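Local atomic coordinates of alpha,alpha-trehalose-phosphate synthase (UDP-forming) (Burkholderia multivorans, PDB entry 5UOF), a protein that belongs to glycosyltransferase family 20 and has the GT-B fold, in which two Rossmann-like domains face each other across a cleft. Residues G31-V36 with G45-W50; K253-L258 with F359-V364; Q110-Y115 with H179-K184; D218-A223 with V227-A232; S270-R273 with G279-E282. One frame throughout, in Å; residues are numbered along the deposited sequence.

Contacts 1, 3 and 4 lie in the N-terminal half of this GT-B protein, contacts 2 and 5 in the other. Contacts 1 and 4 reach the same ten-stranded mixed sheet, one through a helix laid on it and the other as a hairpin near its edge. Contacts 1, 3 and 5 are buried, whereas 2 and 4 are partly open. Chemistry varies with place: contact 1 is apolar around an indole, contact 3 adds a tyrosine-glutamate bond, contact 4 rests on backbone pairing, contact 5 sets a leucine against a fixed aspartate, and contact 2 packs a methionine methyl on a helix, next to a turn that holds a sodium ion. Phe-359 CE1 packs 3.7 Å from Val-271 CG2, joining contacts 2 and 5.

Contact 1. Residues G31-V36 with G45-W50; sequences GLAVGV and GVWFGW. With EDO (1,2-ethanediol), chain K.
Trp-47 gives its indole NE1 to Ser-16 OG in a hydrogen bond, while its six-membered ring packs on Leu-32, Ala-33 and Val-36. The pairing belongs to a beta-alpha-beta unit, strand 12-16, helix 32-43 and strand 46-48, in the Rossmann-like N-terminal half of the GT-B fold. Over the segments concerned, the axes of helix and strand run 152° apart and approach to 11.9 Å, a gap that the tryptophan bridges. Its CG stands anti to the backbone N (chi1 -166°), which sends the indole out from the strand toward the first turn of the helix. Ala-33 meets the far end of the ring: its CA is 3.6 Å from Trp-47 CH2, and its CB lies at the edge, in the ring plane, 3.8 Å from the same atom. Val-36 comes instead over a face, more loosely, with CG2 4.4 Å from Trp-47 CZ3. No hydrogen bond links the two segments. Val-14 touches both Val-36 and Trp-47, and Trp-453 of helix 450-472 packs on Leu-32 and Val-36. The two methyls of Leu-32 part company: CD1 sits 3.8 Å from C2 of a bound 1,2-ethanediol, whose O1 donates to Gly-31 O at 3.0 Å, whereas CD2 approaches Trp-47 CZ2 obliquely at 3.9 Å.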
# COMPACT_ATOMS: atom_id res chain seq x y z
N GLY A 31 16.77 11.85 20.58
CA GLY A 31 16.58 10.53 21.13
C GLY A 31 15.37 10.47 22.05
O GLY A 31 14.77 11.48 22.42
N LEU A 32 15.02 9.24 22.43
CA LEU A 32 13.87 9.05 23.31
C LEU A 32 14.14 9.63 24.69
O LEU A 32 13.21 10.10 25.35
CB LEU A 32 13.52 7.56 23.40
CG LEU A 32 12.27 7.21 24.20
CD1 LEU A 32 11.01 7.73 23.52
CD2 LEU A 32 12.17 5.70 24.39
N ALA A 33 15.40 9.62 25.12
CA ALA A 33 15.73 10.09 26.46
C ALA A 33 15.28 11.53 26.68
O ALA A 33 14.70 11.85 27.72
CB ALA A 33 17.24 9.96 26.70
N VAL A 34 15.53 12.41 25.71
CA VAL A 34 15.13 13.80 25.91
C VAL A 34 13.60 13.91 25.93
O VAL A 34 13.04 14.78 26.61
CB VAL A 34 15.77 14.72 24.86
CG1 VAL A 34 15.29 14.38 23.47
CG2 VAL A 34 15.49 16.18 25.17
N GLY A 35 12.91 13.01 25.23
CA GLY A 35 11.46 13.02 25.25
C GLY A 35 10.85 12.61 26.58
O GLY A 35 9.81 13.15 26.98
N VAL A 36 11.47 11.68 27.29
CA VAL A 36 10.83 11.10 28.48
C VAL A 36 11.53 11.42 29.78
O VAL A 36 10.98 11.10 30.85
CB VAL A 36 10.69 9.57 28.36
CG1 VAL A 36 9.86 9.20 27.11
CG2 VAL A 36 12.06 8.91 28.35
N GLY A 45 10.54 7.46 38.29
CA GLY A 45 10.11 6.29 37.55
C GLY A 45 11.24 5.33 37.21
O GLY A 45 12.35 5.40 37.73
N VAL A 46 10.92 4.41 36.30
CA VAL A 46 11.81 3.34 35.87
C VAL A 46 11.82 3.32 34.35
O VAL A 46 10.76 3.40 33.72
CB VAL A 46 11.38 1.97 36.43
CG1 VAL A 46 12.38 0.89 36.07
CG2 VAL A 46 11.19 2.05 37.95
N TRP A 47 13.01 3.22 33.76
CA TRP A 47 13.18 2.95 32.34
C TRP A 47 13.67 1.52 32.21
O TRP A 47 14.73 1.18 32.75
CB TRP A 47 14.16 3.94 31.71
CG TRP A 47 14.17 3.98 30.19
CD1 TRP A 47 13.61 3.07 29.33
CD2 TRP A 47 14.78 4.99 29.38
NE1 TRP A 47 13.84 3.47 28.03
CE2 TRP A 47 14.55 4.64 28.04
CE3 TRP A 47 15.49 6.16 29.67
CZ2 TRP A 47 15.01 5.42 26.98
CZ3 TRP A 47 15.94 6.93 28.62
CH2 TRP A 47 15.70 6.56 27.29
N PHE A 48 12.87 0.69 31.56
CA PHE A 48 13.13 -0.73 31.41
C PHE A 48 13.42 -1.05 29.95
O PHE A 48 12.73 -0.55 29.06
CB PHE A 48 11.92 -1.55 31.91
CG PHE A 48 12.00 -3.01 31.59
CD1 PHE A 48 12.64 -3.89 32.46
CD2 PHE A 48 11.38 -3.52 30.46
CE1 PHE A 48 12.69 -5.25 32.17
CE2 PHE A 48 11.43 -4.87 30.17
CZ PHE A 48 12.09 -5.74 31.02
N GLY A 49 14.44 -1.87 29.72
CA GLY A 49 14.76 -2.29 28.37
C GLY A 49 16.14 -2.92 28.29
O GLY A 49 16.77 -3.22 29.31
N TRP A 50 16.59 -3.09 27.05
CA TRP A 50 17.88 -3.71 26.75
C TRP A 50 19.04 -2.82 27.18
O TRP A 50 18.98 -1.59 27.04
CB TRP A 50 17.97 -3.97 25.25
CG TRP A 50 19.17 -4.74 24.80
CD1 TRP A 50 19.82 -5.72 25.47
CD2 TRP A 50 19.85 -4.59 23.55
NE1 TRP A 50 20.87 -6.20 24.72
CE2 TRP A 50 20.91 -5.52 23.53
CE3 TRP A 50 19.67 -3.75 22.44
CZ2 TRP A 50 21.78 -5.64 22.45
CZ3 TRP A 50 20.53 -3.87 21.36
CH2 TRP A 50 21.58 -4.81 21.38
C1 EDO K . 11.72 11.86 21.54
O1 EDO K . 12.59 12.38 20.54
C2 EDO K . 11.06 10.59 21.01
O2 EDO K . 12.03 9.81 20.29

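Contact 2. Residues K253-L258 with F359-V364; sequences KPVKML and FRMSQV. With NA (sodium ion), chain C; EDO (1,2-ethanediol), chain E.
Apolar contact between the segments rests on the methyl end of Met-361, which reaches Val-255 and Leu-258 on helix 253-262, in the C-terminal Rossmann-like half of the GT-B fold. Its CE lies 3.5 Å from Val-255 CG1 and 4.1 Å from Leu-258 CD2. The methionine is extended to SD, then turned about the CG-SD bond (chi3 -23°); a second conformer was also modelled, so the exact fit of the methyl is uncertain. Metal bonds dominate the opposite flank of the helix end. A sodium ion takes Arg-360 O at 2.4 Å and Ser-362 O at 2.3 Å, two carbonyls where the chain leaves the helix, together with two waters and OE1 of Gln-385. Hydrogen bonds brace the same turn. Ser-362 OG donates to Phe-359 O at 2.8 Å, from 25° out of the carbonyl plane, and also bonds to Tyr-381 OH. Gln-385 NE2 bonds to Phe-359 O as well, so both OE1 and NE2 of the Gln-385 side-chain amide are engaged and its rotation is fixed beside the ion. Nearby, a 1,2-ethanediol packs on Met-361 CG and receives a weak bond from Gln-363 NE2. Helix 352-361, which also offers Leu-354, Ala-357 and Phe-358 to helix 253-262, ends just before strand 364-367 of the parallel sheet, whose first residue pairs with Met-269 of strand 266-271.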
# COMPACT_ATOMS: atom_id res chain seq x y z
N LYS A 253 35.41 24.04 13.35
CA LYS A 253 36.23 23.81 12.15
C LYS A 253 35.47 23.15 11.00
O LYS A 253 35.58 23.65 9.87
CB LYS A 253 37.48 23.00 12.54
N PRO A 254 34.69 22.08 11.20
CA PRO A 254 33.99 21.48 10.04
C PRO A 254 33.02 22.42 9.36
O PRO A 254 32.86 22.36 8.14
CB PRO A 254 33.28 20.27 10.66
CG PRO A 254 34.02 19.98 11.92
CD PRO A 254 34.44 21.32 12.43
N VAL A 255 32.36 23.30 10.13
CA VAL A 255 31.48 24.31 9.53
C VAL A 255 32.28 25.26 8.65
O VAL A 255 31.92 25.53 7.50
CB VAL A 255 30.73 25.07 10.64
CG1 VAL A 255 29.83 26.14 10.05
CG2 VAL A 255 29.94 24.09 11.52
N LYS A 256 33.39 25.77 9.18
CA LYS A 256 34.29 26.60 8.38
C LYS A 256 34.82 25.81 7.18
O LYS A 256 34.94 26.37 6.08
CB LYS A 256 35.44 27.10 9.26
CG LYS A 256 36.50 27.91 8.54
CD LYS A 256 36.05 29.34 8.36
CE LYS A 256 36.93 30.08 7.37
NZ LYS A 256 36.14 31.11 6.64
N MET A 257 35.14 24.52 7.37
CA MET A 257 35.63 23.69 6.26
C MET A 257 34.59 23.61 5.15
O MET A 257 34.89 23.88 3.98
CB MET A 257 35.96 22.29 6.77
CG MET A 257 37.27 22.14 7.55
SD MET A 257 37.40 20.56 8.44
CE MET A 257 36.87 19.40 7.18
N LEU A 258 33.36 23.24 5.50
CA LEU A 258 32.30 23.12 4.52
C LEU A 258 32.04 24.44 3.81
O LEU A 258 31.88 24.47 2.58
CB LEU A 258 31.02 22.61 5.19
CG LEU A 258 29.80 22.46 4.28
CD1 LEU A 258 30.11 21.52 3.12
CD2 LEU A 258 28.62 21.95 5.09
N PHE A 359 22.68 22.76 8.79
CA PHE A 359 21.34 23.17 8.38
C PHE A 359 21.25 24.69 8.33
O PHE A 359 20.68 25.26 7.39
CB PHE A 359 20.28 22.64 9.35
CG PHE A 359 20.10 21.14 9.32
CD1 PHE A 359 20.49 20.39 8.22
CD2 PHE A 359 19.52 20.50 10.40
CE1 PHE A 359 20.30 19.01 8.21
CE2 PHE A 359 19.33 19.13 10.40
CZ PHE A 359 19.72 18.38 9.31
N ARG A 360 21.78 25.36 9.34
CA ARG A 360 21.64 26.82 9.37
C ARG A 360 22.35 27.46 8.19
O ARG A 360 21.85 28.42 7.61
CB ARG A 360 22.16 27.38 10.69
CG ARG A 360 21.86 28.89 10.88
CD ARG A 360 22.19 29.28 12.32
NE ARG A 360 21.82 30.65 12.72
CZ ARG A 360 20.72 30.97 13.40
NH1 ARG A 360 19.83 30.04 13.73
NH2 ARG A 360 20.50 32.23 13.77
N MET A 361 23.52 26.93 7.81
CA MET A 361 24.31 27.46 6.69
C MET A 361 23.58 27.27 5.37
O MET A 361 23.73 28.08 4.45
CB MET A 361 25.66 26.74 6.63
CG MET A 361 26.56 27.14 5.47
SD MET A 361 28.06 26.15 5.30
CE MET A 361 28.23 25.54 6.97
N SER A 362 22.83 26.19 5.26
CA SER A 362 22.25 25.80 3.98
C SER A 362 21.08 26.71 3.59
O SER A 362 20.49 27.41 4.40
CB SER A 362 21.77 24.36 4.04
OG SER A 362 20.58 24.30 4.80
N GLN A 363 20.73 26.65 2.30
CA GLN A 363 19.59 27.38 1.78
C GLN A 363 18.35 26.51 1.58
O GLN A 363 17.24 27.06 1.50
CB GLN A 363 19.96 28.03 0.44
CG GLN A 363 20.86 29.26 0.59
CD GLN A 363 22.30 28.92 0.92
OE1 GLN A 363 22.83 27.88 0.51
NE2 GLN A 363 22.94 29.80 1.67
N VAL A 364 18.52 25.20 1.47
CA VAL A 364 17.41 24.27 1.22
C VAL A 364 17.62 23.06 2.11
O VAL A 364 18.73 22.53 2.20
CB VAL A 364 17.32 23.84 -0.26
CG1 VAL A 364 16.09 22.93 -0.48
CG2 VAL A 364 17.25 25.06 -1.18
NA NA C . 19.94 28.68 6.24
C1 EDO E . 27.57 28.64 2.32
O1 EDO E . 28.25 28.11 1.18
C2 EDO E . 26.08 28.43 2.12
O2 EDO E . 25.74 28.90 0.81
O HOH W 1 19.67 30.56 7.77
O HOH W 2 19.43 30.40 4.45

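Contact 3. Residues Q110-Y115 with H179-K184; sequences QEYAGY and HDELVK
Tyr-112 OH donates a hydrogen bond of 2.7 Å to Glu-181 OE2, the one hydrogen bond between segments 110-115 and 179-184, on helices 109-127 and 179-186 of the Rossmann-like N-terminal half of this GT-B protein. The short segments run almost parallel, 7° apart, but their axes are 13.3 Å from each other, an interval spanned here by tyrosine, glutamate and leucine side chains. On the buried side Leu-182 CD2 fills the angle between two tyrosines, meeting each at its ring edge: Tyr-112 CE1 and Tyr-115 CE2 are both 4.2 Å away. Phe-89 touches both rings, Leu-94 of helix 89-98 backs Tyr-115 and Leu-182, and Tyr-115 OH is hydrogen-bonded to Tyr-141 O. The Glu-181 side is more open, the glutamate being partly exposed. There its extended chain stretches out from the helix until the carboxylate meets the phenol, the two planes turned 46° against each other. A buried hydroxyl is thereby satisfied by an acceptor nearer the surface. OE2 lies in the plane of the Tyr-112 ring, 3.3 Å from CE2, while the phenol oxygen approaches OE2 from 37° above the carboxylate plane.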
# COMPACT_ATOMS: atom_id res chain seq x y z
N GLN A 110 7.63 -18.86 12.01
CA GLN A 110 8.49 -19.06 13.17
C GLN A 110 9.05 -17.74 13.67
O GLN A 110 9.20 -17.56 14.89
CB GLN A 110 9.61 -20.05 12.84
CG GLN A 110 9.13 -21.41 12.38
CD GLN A 110 7.95 -21.93 13.18
OE1 GLN A 110 7.98 -21.96 14.41
NE2 GLN A 110 6.90 -22.34 12.48
N GLU A 111 9.34 -16.81 12.77
CA GLU A 111 9.77 -15.48 13.20
C GLU A 111 8.67 -14.78 13.99
O GLU A 111 8.94 -14.13 15.00
CB GLU A 111 10.20 -14.63 12.00
CG GLU A 111 11.49 -15.09 11.37
CD GLU A 111 11.95 -14.18 10.24
OE1 GLU A 111 13.13 -14.30 9.82
OE2 GLU A 111 11.15 -13.35 9.79
N TYR A 112 7.42 -14.91 13.53
CA TYR A 112 6.32 -14.29 14.26
C TYR A 112 6.17 -14.90 15.65
O TYR A 112 5.98 -14.17 16.63
CB TYR A 112 5.02 -14.42 13.46
CG TYR A 112 3.83 -13.79 14.15
CD1 TYR A 112 3.87 -12.45 14.55
CD2 TYR A 112 2.68 -14.52 14.42
CE1 TYR A 112 2.80 -11.87 15.20
CE2 TYR A 112 1.60 -13.94 15.08
CZ TYR A 112 1.67 -12.62 15.46
OH TYR A 112 0.59 -12.05 16.10
N ALA A 113 6.26 -16.23 15.75
CA ALA A 113 6.25 -16.86 17.07
C ALA A 113 7.38 -16.33 17.94
O ALA A 113 7.20 -16.13 19.15
CB ALA A 113 6.35 -18.38 16.94
N GLY A 114 8.55 -16.09 17.34
CA GLY A 114 9.68 -15.58 18.10
C GLY A 114 9.45 -14.17 18.61
O GLY A 114 9.87 -13.82 19.72
N TYR A 115 8.80 -13.34 17.80
CA TYR A 115 8.40 -11.99 18.20
C TYR A 115 7.49 -12.01 19.41
O TYR A 115 7.72 -11.30 20.40
CB TYR A 115 7.70 -11.36 17.00
CG TYR A 115 7.05 -10.02 17.14
CD1 TYR A 115 7.80 -8.87 17.37
CD2 TYR A 115 5.69 -9.88 16.94
CE1 TYR A 115 7.19 -7.63 17.44
CE2 TYR A 115 5.07 -8.64 16.99
CZ TYR A 115 5.83 -7.52 17.25
OH TYR A 115 5.24 -6.28 17.29
N HIS A 179 -2.54 -9.74 11.08
CA HIS A 179 -3.02 -8.38 11.34
C HIS A 179 -4.12 -8.36 12.41
O HIS A 179 -4.14 -7.47 13.26
CB HIS A 179 -3.53 -7.74 10.05
CG HIS A 179 -4.56 -8.56 9.32
ND1 HIS A 179 -5.91 -8.44 9.56
CD2 HIS A 179 -4.43 -9.48 8.35
CE1 HIS A 179 -6.57 -9.27 8.77
NE2 HIS A 179 -5.69 -9.91 8.02
N ASP A 180 -5.05 -9.32 12.36
CA ASP A 180 -6.12 -9.34 13.35
C ASP A 180 -5.57 -9.49 14.77
O ASP A 180 -6.02 -8.81 15.70
CB ASP A 180 -7.13 -10.45 13.06
CG ASP A 180 -8.22 -10.55 14.13
OD1 ASP A 180 -9.14 -9.70 14.12
OD2 ASP A 180 -8.15 -11.46 14.99
N GLU A 181 -4.58 -10.37 14.95
CA GLU A 181 -4.01 -10.56 16.27
C GLU A 181 -3.21 -9.34 16.72
O GLU A 181 -3.21 -8.99 17.91
CB GLU A 181 -3.13 -11.81 16.28
CG GLU A 181 -2.63 -12.21 17.66
CD GLU A 181 -2.01 -13.59 17.68
OE1 GLU A 181 -2.34 -14.38 18.60
OE2 GLU A 181 -1.20 -13.89 16.78
N LEU A 182 -2.51 -8.69 15.78
CA LEU A 182 -1.79 -7.47 16.14
C LEU A 182 -2.74 -6.40 16.64
O LEU A 182 -2.44 -5.69 17.61
CB LEU A 182 -0.99 -6.95 14.95
CG LEU A 182 0.15 -7.85 14.49
CD1 LEU A 182 0.81 -7.26 13.28
CD2 LEU A 182 1.17 -8.05 15.60
N VAL A 183 -3.89 -6.25 15.98
CA VAL A 183 -4.84 -5.23 16.41
C VAL A 183 -5.44 -5.60 17.77
O VAL A 183 -5.64 -4.73 18.62
CB VAL A 183 -5.91 -5.01 15.32
CG1 VAL A 183 -7.07 -4.22 15.88
CG2 VAL A 183 -5.30 -4.29 14.11
N LYS A 184 -5.68 -6.89 18.01
CA LYS A 184 -6.06 -7.32 19.35
C LYS A 184 -5.01 -6.92 20.39
O LYS A 184 -5.36 -6.42 21.47
CB LYS A 184 -6.29 -8.84 19.39
CG LYS A 184 -6.70 -9.35 20.78
CD LYS A 184 -6.89 -10.87 20.80
CE LYS A 184 -5.57 -11.58 20.55
NZ LYS A 184 -5.69 -13.06 20.67

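Contact 4. Residues D218-A223 with V227-A232; sequences DGMLHA and VVKVAA
Met-220 lays its side chain across Val-227, Val-228 and Lys-229. Its CB starts 3.8 Å from Val-227 CG1 and 3.9 Å from Val-228 O. Bends at chi2 (-71°) and chi3 (-78°) then fold the chain back over the opposite strand: SD rests 3.7 Å from Lys-229 CB, and CE ends 3.5 Å from Val-227 CG1, near the backbone N of Lys-229. The two strands form a beta hairpin near one edge of the large mixed sheet, flanked by strands 213-215 and 191-194. Leu-221 and Val-228 are its antiparallel hydrogen-bonded pair, with Leu-221 N to Val-228 O at 2.8 Å and Val-228 N to Leu-221 O at 2.7 Å. On the sheet face of this pair, Leu-221 CD2 packs 3.6 Å from Val-230 CG2, and both side chains touch Phe-203 of helix 197-209. Before the strand, Asp-218 OD1 accepts from Met-220 N in an Asx turn, and a water donates to Gly-219 O and accepts from Val-230 N, linking the loop before strand 221-223 to strand 226-232. On the other face, the non-hydrogen-bonded pair His-222 and Val-227 makes a CH-pi contact: Val-227 CG1 sits 4.2 Å from the imidazole centroid, while His-222 NE2 bonds to Ser-216 OG.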
# COMPACT_ATOMS: atom_id res chain seq x y z
N ASP A 218 -17.68 9.81 23.39
CA ASP A 218 -16.47 10.47 23.84
C ASP A 218 -15.26 10.18 22.96
O ASP A 218 -14.17 10.69 23.25
CB ASP A 218 -16.16 10.06 25.29
CG ASP A 218 -16.18 8.56 25.48
OD1 ASP A 218 -16.23 7.83 24.47
OD2 ASP A 218 -16.15 8.10 26.65
N GLY A 219 -15.42 9.39 21.90
CA GLY A 219 -14.33 9.06 21.01
C GLY A 219 -13.54 7.83 21.38
O GLY A 219 -12.68 7.40 20.60
N MET A 220 -13.79 7.26 22.56
CA MET A 220 -13.13 6.03 22.96
C MET A 220 -13.52 4.89 22.02
O MET A 220 -14.62 4.87 21.45
CB MET A 220 -13.51 5.66 24.39
CG MET A 220 -13.23 6.76 25.39
SD MET A 220 -11.47 6.97 25.66
CE MET A 220 -11.12 5.59 26.74
N LEU A 221 -12.62 3.92 21.87
CA LEU A 221 -12.90 2.72 21.10
C LEU A 221 -13.23 1.58 22.06
O LEU A 221 -12.51 1.35 23.03
CB LEU A 221 -11.71 2.34 20.22
CG LEU A 221 -11.88 2.64 18.73
CD1 LEU A 221 -12.42 4.05 18.53
CD2 LEU A 221 -10.56 2.47 17.99
N HIS A 222 -14.32 0.88 21.78
CA HIS A 222 -14.73 -0.29 22.55
C HIS A 222 -14.49 -1.52 21.69
O HIS A 222 -15.21 -1.74 20.71
CB HIS A 222 -16.18 -0.18 22.98
CG HIS A 222 -16.46 1.03 23.82
ND1 HIS A 222 -16.70 0.95 25.17
CD2 HIS A 222 -16.52 2.34 23.50
CE1 HIS A 222 -16.90 2.16 25.65
NE2 HIS A 222 -16.79 3.03 24.66
N ALA A 223 -13.48 -2.31 22.05
CA ALA A 223 -13.07 -3.43 21.22
C ALA A 223 -12.32 -4.44 22.06
O ALA A 223 -11.59 -4.07 22.99
CB ALA A 223 -12.21 -2.96 20.04
N VAL A 227 -11.83 -0.77 26.71
CA VAL A 227 -12.07 0.61 26.29
C VAL A 227 -10.71 1.24 26.02
O VAL A 227 -9.85 1.27 26.91
CB VAL A 227 -12.86 1.40 27.34
CG1 VAL A 227 -13.26 2.76 26.78
CG2 VAL A 227 -14.10 0.62 27.76
N VAL A 228 -10.51 1.73 24.81
CA VAL A 228 -9.20 2.19 24.37
C VAL A 228 -9.32 3.65 23.98
O VAL A 228 -10.19 4.01 23.18
CB VAL A 228 -8.68 1.35 23.18
CG1 VAL A 228 -7.25 1.72 22.85
CG2 VAL A 228 -8.82 -0.14 23.46
N LYS A 229 -8.46 4.49 24.56
CA LYS A 229 -8.30 5.87 24.11
C LYS A 229 -7.33 5.89 22.93
O LYS A 229 -6.18 5.47 23.07
CB LYS A 229 -7.77 6.73 25.26
CG LYS A 229 -7.15 8.04 24.83
CD LYS A 229 -8.19 9.12 24.69
CE LYS A 229 -7.54 10.47 24.52
NZ LYS A 229 -8.58 11.50 24.31
N VAL A 230 -7.80 6.36 21.78
CA VAL A 230 -7.02 6.37 20.55
C VAL A 230 -6.83 7.82 20.13
O VAL A 230 -7.80 8.57 19.99
CB VAL A 230 -7.72 5.56 19.44
CG1 VAL A 230 -6.85 5.51 18.20
CG2 VAL A 230 -8.01 4.14 19.94
N ALA A 231 -5.57 8.22 19.95
CA ALA A 231 -5.29 9.64 19.72
C ALA A 231 -3.96 9.79 19.00
O ALA A 231 -3.13 8.88 18.99
CB ALA A 231 -5.29 10.44 21.03
N ALA A 232 -3.77 10.98 18.43
CA ALA A 232 -2.53 11.37 17.77
C ALA A 232 -1.75 12.31 18.69
O ALA A 232 -2.32 13.23 19.28
CB ALA A 232 -2.80 12.07 16.43
O HOH W 3 -11.62 10.26 23.16
O HOH W 4 -10.36 7.65 21.74

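Contact 5. Residues S270-R273 with G279-E282; sequences SVDR and GLVE
Leu-280 sets its two methyls against Asp-272 and the backbone just after it. CD2 lies 3.8 Å from Asp-272 OD1 and equally near the carboxylate carbon, while CD1 reaches Asp-272 CB at 4.1 Å and Arg-273 O, also at 4.1 Å. The two side chains pass one another pointing opposite ways, and no hydrogen bond joins the segments. Asp-272 follows directly after strand 266-271 and Leu-280 comes from the first turn of helix 280-293, so the contact closes the strand-to-helix connection of a beta-alpha-beta unit completed by strand 301-306, in the C-terminal Rossmann-like half of the fold. Gly-279 holds the N-cap position with a positive phi of 60°, a backbone shape that favours glycine; Leu-280 follows, its CB directed toward segment 270-273. The next shell fixes the aspartate. The carboxylate bonds through OD1 to Gln-305 NE2 and through OD2 forms a salt bridge with Arg-283 NH2, one turn further along the same helix. Gln-305 OE1 in turn bonds to Ser-270 OG, which also bonds to Tyr-366 O, and Leu-280 itself packs on Gln-305, Leu-274 and Leu-324. Arg-273 points its CB away from the helix, and its guanidinium makes a salt bridge with Asp-275. The residue just past the strand is therefore tied to the helix twice, by leucine methyls and by the Asp-272 to Arg-283 ion pair; the leucine methyl against the buried carboxylate is consistent with a low-water setting in which that pair may count for more.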
# COMPACT_ATOMS: atom_id res chain seq x y z
N SER A 270 20.63 17.25 3.13
CA SER A 270 19.77 16.07 3.19
C SER A 270 20.45 15.09 4.15
O SER A 270 21.66 14.86 4.04
CB SER A 270 19.59 15.47 1.79
OG SER A 270 18.71 14.36 1.77
N VAL A 271 19.70 14.55 5.11
CA VAL A 271 20.26 13.68 6.14
C VAL A 271 19.28 12.54 6.35
O VAL A 271 18.14 12.77 6.75
CB VAL A 271 20.51 14.41 7.48
CG1 VAL A 271 21.12 13.47 8.48
CG2 VAL A 271 21.43 15.63 7.30
N ASP A 272 19.71 11.31 6.04
CA ASP A 272 18.83 10.15 6.10
C ASP A 272 19.62 8.91 6.46
O ASP A 272 20.69 8.67 5.91
CB ASP A 272 18.14 9.85 4.76
CG ASP A 272 17.34 11.01 4.21
OD1 ASP A 272 17.94 12.02 3.77
OD2 ASP A 272 16.10 10.89 4.17
N ARG A 273 19.06 8.08 7.35
CA ARG A 273 19.55 6.72 7.43
C ARG A 273 19.16 5.97 6.16
O ARG A 273 18.22 6.34 5.45
CB ARG A 273 18.99 6.02 8.67
CG ARG A 273 17.54 5.64 8.57
CD ARG A 273 17.04 5.00 9.86
NE ARG A 273 17.77 3.79 10.21
CZ ARG A 273 17.41 2.57 9.84
NH1 ARG A 273 16.33 2.39 9.10
NH2 ARG A 273 18.14 1.52 10.20
N GLY A 279 13.60 6.80 -0.25
CA GLY A 279 13.59 7.26 -1.63
C GLY A 279 14.84 8.02 -2.02
O GLY A 279 14.75 9.07 -2.68
N LEU A 280 16.01 7.53 -1.62
CA LEU A 280 17.22 8.31 -1.82
C LEU A 280 17.65 8.31 -3.29
O LEU A 280 18.29 9.26 -3.74
CB LEU A 280 18.32 7.81 -0.90
CG LEU A 280 18.01 8.23 0.54
CD1 LEU A 280 18.85 7.45 1.56
CD2 LEU A 280 18.22 9.73 0.69
N VAL A 281 17.32 7.26 -4.05
CA VAL A 281 17.58 7.32 -5.48
C VAL A 281 16.78 8.46 -6.10
O VAL A 281 17.31 9.25 -6.89
CB VAL A 281 17.24 5.98 -6.16
CG1 VAL A 281 17.22 6.16 -7.68
CG2 VAL A 281 18.24 4.92 -5.75
N GLU A 282 15.49 8.52 -5.76
CA GLU A 282 14.64 9.60 -6.25
C GLU A 282 15.18 10.95 -5.82
O GLU A 282 15.16 11.91 -6.59
CB GLU A 282 13.21 9.41 -5.74
CG GLU A 282 12.46 8.23 -6.35
CD GLU A 282 12.73 6.91 -5.64
OE1 GLU A 282 12.04 5.92 -5.95
OE2 GLU A 282 13.62 6.85 -4.77